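Local coordinates for putative thiosugar synthase (Amycolatopsis orientalis, PDB 4N6F), which probably acts as a 2-thiosugar synthase, using sulphur delivered by a carrier protein on a hexose 6-phosphate, and resembles the thiazole synthase ThiG, at residues Ala165-Ala169 and Ser170-Ile174; Thr214-Asn217 and Thr218-Arg222. All coordinates share one frame; numbering follows the deposited sequence.

Contact 1 (Ala165-Ala169 and Ser170-Ile174). With F6R (fructose -6-phosphate), chain F.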
# COMPACT_ATOMS: atom_id res chain seq x y z
N ALA A 165 9.27 -8.36 11.03
CA ALA A 165 8.26 -8.82 10.09
C ALA A 165 8.69 -10.13 9.42
O ALA A 165 7.90 -11.06 9.31
CB ALA A 165 8.02 -7.75 9.03
N SER A 166 9.93 -10.18 8.95
CA SER A 166 10.52 -11.39 8.38
C SER A 166 12.05 -11.21 8.40
O SER A 166 12.53 -10.18 8.86
CB SER A 166 10.00 -11.63 6.97
OG SER A 166 10.27 -10.54 6.13
N PRO A 167 12.81 -12.22 7.92
CA PRO A 167 14.25 -12.10 8.10
C PRO A 167 14.87 -10.91 7.38
O PRO A 167 14.41 -10.50 6.32
CB PRO A 167 14.79 -13.43 7.53
CG PRO A 167 13.65 -14.39 7.71
CD PRO A 167 12.42 -13.56 7.44
N VAL A 168 15.92 -10.38 8.00
CA VAL A 168 16.62 -9.21 7.50
C VAL A 168 17.16 -9.47 6.10
O VAL A 168 17.75 -10.52 5.84
CB VAL A 168 17.78 -8.82 8.44
CG1 VAL A 168 18.66 -7.74 7.82
CG2 VAL A 168 17.22 -8.33 9.76
N ALA A 169 16.94 -8.50 5.21
CA ALA A 169 17.43 -8.53 3.82
C ALA A 169 16.70 -9.51 2.93
O ALA A 169 17.08 -9.70 1.78
CB ALA A 169 18.94 -8.79 3.75
N SER A 170 15.61 -10.09 3.43
CA SER A 170 14.95 -11.16 2.72
C SER A 170 13.86 -10.70 1.76
O SER A 170 13.46 -11.45 0.88
CB SER A 170 14.35 -12.16 3.71
OG SER A 170 13.16 -11.65 4.28
N GLY A 171 13.35 -9.48 1.95
CA GLY A 171 12.28 -8.95 1.10
C GLY A 171 10.97 -9.73 1.12
O GLY A 171 10.13 -9.56 0.23
N ARG A 172 10.78 -10.56 2.15
CA ARG A 172 9.63 -11.46 2.24
C ARG A 172 8.37 -10.81 2.82
O ARG A 172 7.30 -11.41 2.79
CB ARG A 172 9.98 -12.70 3.07
CG ARG A 172 10.91 -13.69 2.35
CD ARG A 172 11.43 -14.77 3.30
NE ARG A 172 12.31 -15.72 2.61
CZ ARG A 172 12.11 -17.04 2.48
NH1 ARG A 172 11.05 -17.64 2.99
NH2 ARG A 172 12.99 -17.77 1.81
N GLY A 173 8.49 -9.59 3.36
CA GLY A 173 7.33 -8.87 3.87
C GLY A 173 6.96 -9.33 5.27
O GLY A 173 7.83 -9.67 6.07
N ILE A 174 5.67 -9.37 5.56
CA ILE A 174 5.20 -9.67 6.90
C ILE A 174 4.81 -11.14 7.00
O ILE A 174 3.79 -11.56 6.46
CB ILE A 174 4.04 -8.74 7.30
CG1 ILE A 174 4.47 -7.27 7.09
CG2 ILE A 174 3.63 -8.99 8.75
CD1 ILE A 174 3.48 -6.24 7.60
C1 F6R F . 19.01 -1.81 12.80
C2 F6R F . 19.17 -1.69 11.31
C3 F6R F . 19.14 -2.88 10.39
C4 F6R F . 17.69 -3.33 10.23
C5 F6R F . 17.51 -4.26 9.03
C6 F6R F . 16.08 -4.26 8.54
O2 F6R F . 19.27 -0.57 10.80
O3 F6R F . 19.94 -3.98 10.83
O4 F6R F . 17.26 -4.01 11.42
O5 F6R F . 18.36 -3.88 7.94
O6 F6R F . 15.95 -5.26 7.53
P F6R F . 15.94 -4.94 5.97
O1P F6R F . 17.38 -4.67 5.66
O2P F6R F . 15.04 -3.74 5.77
O3P F6R F . 15.33 -6.20 5.42
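A type II beta turn from Pro167 to Ser170 forms the tip of the loop that follows strand 161-164, and the chain then doubles back so that 170-174 runs roughly against 165-169. Pro167 O sits at the heart of the turn and takes two donors from Ser170. Ser170 N approaches Pro167 O from above its carbonyl plane at 3.2 Å; Ser170 OG comes closer to Pro167 O, at 2.7 Å and tilted 22° from that plane. Ser170 OG can do this because chi1 of 77° sets it between its own backbone N and carbonyl carbon. From there it also receives a weak bond from Arg172 N. Nearer the base of the loop, Ser166 OG donates to Gly173 O over 2.6 Å, in the carbonyl plane and on a lone pair, pinning the two limbs together. Below that pin Ala165 CB touches Ile174 CG1 at 4.1 Å, while Ile174 also packs on helix 200-208. Ala169, at the positive-phi corner of the turn, points its N at the ligand and donates to F6R O3P (2.8 Å, N-H...O angle 160°). Val168 CG1 lies 3.7 Å from the ester oxygen F6R O6. A backbone N-H offered to a phosphate by the loop after a strand is typical of phosphate-binding sites at the C-terminal mouth of a TIM barrel.

Contact 2 (Thr214-Asn217 and Thr218-Arg222). With F6R (fructose -6-phosphate), chain F.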
# COMPACT_ATOMS: atom_id res chain seq x y z
N THR A 214 7.41 2.13 9.91
CA THR A 214 8.15 1.03 9.32
C THR A 214 9.60 1.46 9.15
O THR A 214 9.88 2.59 8.77
CB THR A 214 7.57 0.68 7.94
OG1 THR A 214 6.18 0.40 8.08
CG2 THR A 214 8.25 -0.54 7.36
N LEU A 215 10.53 0.55 9.44
CA LEU A 215 11.94 0.81 9.19
C LEU A 215 12.35 -0.01 8.00
O LEU A 215 12.14 -1.23 7.97
CB LEU A 215 12.80 0.48 10.40
CG LEU A 215 14.26 0.95 10.28
CD1 LEU A 215 14.84 1.33 11.64
CD2 LEU A 215 15.15 -0.08 9.60
N VAL A 216 12.90 0.65 7.02
CA VAL A 216 13.35 0.02 5.81
C VAL A 216 14.82 0.28 5.58
O VAL A 216 15.34 1.26 5.99
CB VAL A 216 12.54 0.45 4.60
CG1 VAL A 216 11.08 0.15 4.83
CG2 VAL A 216 12.72 1.90 4.29
N ASN A 217 15.48 -0.71 5.00
CA ASN A 217 16.87 -0.66 4.60
C ASN A 217 17.17 -1.33 3.27
O ASN A 217 17.33 -0.68 2.29
CB ASN A 217 17.73 -1.26 5.71
CG ASN A 217 19.20 -1.30 5.35
OD1 ASN A 217 19.60 -0.83 4.34
ND2 ASN A 217 19.98 -1.87 6.20
N THR A 218 17.15 -2.65 3.23
CA THR A 218 17.49 -3.42 2.06
C THR A 218 16.59 -3.15 0.85
O THR A 218 17.05 -3.13 -0.23
CB THR A 218 17.49 -4.93 2.36
OG1 THR A 218 18.48 -5.21 3.32
CG2 THR A 218 17.79 -5.72 1.15
N ALA A 219 15.31 -2.94 1.05
CA ALA A 219 14.37 -2.65 -0.05
C ALA A 219 14.74 -1.43 -0.90
O ALA A 219 14.45 -1.39 -2.10
CB ALA A 219 12.97 -2.46 0.50
N LEU A 220 15.34 -0.43 -0.26
CA LEU A 220 15.83 0.77 -0.94
C LEU A 220 17.16 0.50 -1.63
O LEU A 220 17.32 0.80 -2.81
CB LEU A 220 16.00 1.92 0.05
CG LEU A 220 14.75 2.28 0.86
CD1 LEU A 220 15.01 3.48 1.77
CD2 LEU A 220 13.58 2.56 -0.07
N VAL A 221 18.10 -0.06 -0.89
CA VAL A 221 19.44 -0.36 -1.40
C VAL A 221 19.39 -1.25 -2.64
O VAL A 221 20.19 -1.06 -3.55
CB VAL A 221 20.30 -1.04 -0.32
CG1 VAL A 221 21.61 -1.59 -0.89
CG2 VAL A 221 20.61 -0.05 0.78
N ARG A 222 18.47 -2.21 -2.66
CA ARG A 222 18.43 -3.21 -3.74
C ARG A 222 17.39 -2.94 -4.81
O ARG A 222 17.22 -3.77 -5.69
CB ARG A 222 18.22 -4.63 -3.18
CG ARG A 222 19.31 -5.09 -2.21
CD ARG A 222 19.90 -6.44 -2.57
NE ARG A 222 19.24 -7.58 -1.92
CZ ARG A 222 19.68 -8.21 -0.82
NH1 ARG A 222 20.80 -7.83 -0.19
NH2 ARG A 222 19.00 -9.24 -0.33
C1 F6R F . 19.01 -1.81 12.80
C2 F6R F . 19.17 -1.69 11.31
C3 F6R F . 19.14 -2.88 10.39
C4 F6R F . 17.69 -3.33 10.23
C5 F6R F . 17.51 -4.26 9.03
C6 F6R F . 16.08 -4.26 8.54
O2 F6R F . 19.27 -0.57 10.80
O3 F6R F . 19.94 -3.98 10.83
O4 F6R F . 17.26 -4.01 11.42
O5 F6R F . 18.36 -3.88 7.94
O6 F6R F . 15.95 -5.26 7.53
P F6R F . 15.94 -4.94 5.97
O1P F6R F . 17.38 -4.67 5.66
O2P F6R F . 15.04 -3.74 5.77
O3P F6R F . 15.33 -6.20 5.42
O HOH W 1 13.90 -3.07 3.60
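With chi1 of 177°, Asn217 turns its CG away from its own N, which brings ND2 up to F6R O5, while the chi1 of Thr218, -63°, puts OG1 beside its own backbone N so that hydroxyl and N-H face the same phosphate. Asn217 links strand 213-216, the last of the TIM barrel, to the short helix 218-221, which begins at Thr218 and whose N terminus forms the phosphate-binding end common in this fold. Thr218 OG1 donates to F6R O1P at 2.6 Å, and Thr218 N reaches the same oxygen at 3.2 Å, so two groups of one residue grip a single phosphate oxygen; the helix dipole would probably add to the attraction. F6R O2P receives weak direct bonds from Asn217 N and Thr218 N, and a bond donated by a water 2.5 Å from it; that water accepts from Asn217 N and Ala219 N, the latter at 2.9 Å. Further out, Asn217 ND2 donates to the sugar hydroxyl F6R O5 at 3.1 Å. The other end of the amide, OD1, is bonded to Tyr33 OH, which fixes the flip of the group. Replacing Asn217 by an alanine removes the amide, and F6R O5 and Tyr33 OH would probably each lose this partner, leaving the sugar chain less firmly oriented. Asn217 is the N-cap residue of helix 218-221, although its side chain makes no capping bond: its O accepts from Leu220 N at 3.2 Å, with the donor well above the carbonyl plane, and weakly from Val221 N. Underneath, Val216 CG2 meets Leu220 CD1 with the two side chains crossing at about a right angle, and Met233 of helix 226-245 packs on both. Thr218 CG2 rests 3.7 Å above the guanidinium plane of Arg222, over its centre.

Overall arrangement
Contacts 1 and 2 lie in series along the chain, with centres about 10 Å apart, and hold the same phosphate from different loops of the barrel mouth. The turn of 165-174 supplies the donor for O3P, whereas the strand-to-helix junction of 214-222 serves O1P and O2P; Gly196 N, Arg114 NH2 and Glu194 OE1 add further bonds to the ligand. The two loops also touch directly: Ala169 CA lies 3.5 Å from Thr218 OG1, and Ala169 O comes within 2.9 Å of Arg222 NH2. Around Arg222 and Thr218 the site also meets Met249 of the second subunit, so the phosphate end of the pocket lies close to the dimer partner.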